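Local coordinates for DUF411 domain-containing protein (Pseudomonas aeruginosa, PDB 6WIS) that binds copper in a cysteine-bridged tetranuclear cluster and probably contributes to bacterial copper resistance, at residues A36-S39 and A40-S43. Sequence-based numbering, arbitrary orientation.
Sequences ADMS and AVKS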
ATOM      1  N   ALA A  36     -16.535  -0.422  -4.397  1.00 32.03           N
ATOM      2  CA  ALA A  36     -17.524  -1.165  -5.180  1.00 29.85           C
ATOM      3  C   ALA A  36     -16.914  -1.889  -6.372  1.00 41.38           C
ATOM      4  O   ALA A  36     -17.400  -2.959  -6.743  1.00 34.07           O
ATOM      5  CB  ALA A  36     -18.630  -0.230  -5.683  1.00 35.79           C
ATOM      6  N   ASP A  37     -15.845  -1.336  -7.004  1.00 37.41           N
ATOM      7  CA  ASP A  37     -15.273  -1.960  -8.209  1.00 40.12           C
ATOM      8  C   ASP A  37     -13.749  -1.938  -8.085  1.00 37.52           C
ATOM      9  O   ASP A  37     -13.066  -1.065  -8.636  1.00 33.78           O
ATOM     10  CB  ASP A  37     -15.741  -1.271  -9.488  1.00 41.49           C
ATOM     11  CG  ASP A  37     -15.663  -2.196 -10.714  1.00 49.24           C
ATOM     12  OD1 ASP A  37     -14.784  -3.102 -10.767  1.00 42.51           O
ATOM     13  OD2 ASP A  37     -16.500  -2.014 -11.625  1.00 55.67           O
HETATM   14  N   MSE A  38     -13.223  -2.932  -7.383  1.00 33.75           N
HETATM   15  CA  MSE A  38     -11.810  -2.945  -7.054  1.00 40.80           C
HETATM   16  C   MSE A  38     -10.950  -3.330  -8.267  1.00 37.87           C
HETATM   17  O   MSE A  38      -9.837  -2.819  -8.417  1.00 33.47           O
HETATM   18  CB  MSE A  38     -11.537  -3.887  -5.879  1.00 30.51           C
HETATM   19  CG  MSE A  38     -10.077  -3.856  -5.453  1.00 29.77           C
HETATM   20 SE   MSE A  38      -9.622  -2.099  -4.659  0.66 33.66          SE
HETATM   21  CE  MSE A  38     -10.137  -2.519  -2.846  1.00 26.45           C
ATOM     22  N   SER A  39     -11.467  -4.218  -9.126  1.00 32.06           N
ATOM     23  CA  SER A  39     -10.792  -4.511 -10.394  1.00 39.01           C
ATOM     24  C   SER A  39     -10.552  -3.247 -11.213  1.00 29.87           C
ATOM     25  O   SER A  39      -9.450  -3.030 -11.737  1.00 33.02           O
ATOM     26  CB  SER A  39     -11.609  -5.515 -11.208  1.00 37.05           C
ATOM     27  OG  SER A  39     -11.281  -6.826 -10.802  1.00 56.09           O
ATOM     28  N   ALA A  40     -11.582  -2.413 -11.360  1.00 30.53           N
ATOM     29  CA  ALA A  40     -11.418  -1.152 -12.081  1.00 31.79           C
ATOM     30  C   ALA A  40     -10.384  -0.261 -11.403  1.00 35.42           C
ATOM     31  O   ALA A  40      -9.562   0.375 -12.077  1.00 31.88           O
ATOM     32  CB  ALA A  40     -12.753  -0.410 -12.179  1.00 30.17           C
ATOM     33  N   VAL A  41     -10.420  -0.184 -10.067  1.00 31.50           N
ATOM     34  CA  VAL A  41      -9.503   0.709  -9.366  1.00 32.52           C
ATOM     35  C   VAL A  41      -8.067   0.263  -9.603  1.00 28.57           C
ATOM     36  O   VAL A  41      -7.200   1.059  -9.968  1.00 28.69           O
ATOM     37  CB  VAL A  41      -9.832   0.770  -7.859  1.00 33.93           C
ATOM     38  CG1 VAL A  41      -8.719   1.515  -7.119  1.00 30.28           C
ATOM     39  CG2 VAL A  41     -11.175   1.455  -7.617  1.00 29.50           C
ATOM     40  N   LYS A  42      -7.810  -1.031  -9.451  1.00 28.77           N
ATOM     41  CA  LYS A  42      -6.441  -1.504  -9.546  1.00 29.20           C
ATOM     42  C   LYS A  42      -5.943  -1.437 -10.983  1.00 34.82           C
ATOM     43  O   LYS A  42      -4.803  -1.015 -11.235  1.00 28.82           O
ATOM     44  CB  LYS A  42      -6.340  -2.931  -9.003  1.00 31.44           C
ATOM     45  CG  LYS A  42      -6.447  -3.042  -7.465  1.00 28.39           C
ATOM     46  CD  LYS A  42      -6.054  -4.457  -7.033  1.00 28.25           C
ATOM     47  CE  LYS A  42      -6.771  -4.843  -5.742  1.00 29.81           C
ATOM     48  NZ  LYS A  42      -6.562  -3.808  -4.667  1.00 31.43           N
ATOM     49  N   SER A  43      -6.788  -1.828 -11.942  1.00 27.54           N
ATOM     50  CA  SER A  43      -6.334  -1.825 -13.330  1.00 35.85           C
ATOM     51  C   SER A  43      -6.143  -0.408 -13.849  1.00 31.63           C
ATOM     52  O   SER A  43      -5.227  -0.163 -14.633  1.00 39.48           O
ATOM     53  CB  SER A  43      -7.307  -2.592 -14.222  1.00 37.01           C
ATOM     54  OG  SER A  43      -8.453  -1.814 -14.450  1.00 49.48           O
TER
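An N-cap opens the first turn of helix 38-45, where D37 reaches forward with its carboxylate to the backbone N of A40. With CG anti to the backbone N (chi1 -156°), OD1 reaches A40 N in a weak capping bond of 3.3 Å, and the carboxylate lies against A40 CB. The cap residue also accepts the first i to i+4 backbone bond: V41 N donates to D37 O at 3.1 Å, and V41 CG2 packs beside that same oxygen. One residue on, K42 N donates to M38 O at 2.9 Å. The side chains of selenomethionine M38 and K42 cross at an angle, with M38 CG pressed tightly on K42 CE at 3.5 Å. The lysine bends at its last torsion (chi4 -53°), bringing NZ to 3.5 Å from M38 SE; this ammonium is held by a salt bridge to E65 and a hydrogen bond to T56, which tie the helix to the sheet. The M38 side chain itself lies about 7 Å from a copper ion of the cluster. At S39 O two donors of S43 converge from opposite faces of the carbonyl plane, N at 2.9 Å and OG at 3.1 Å.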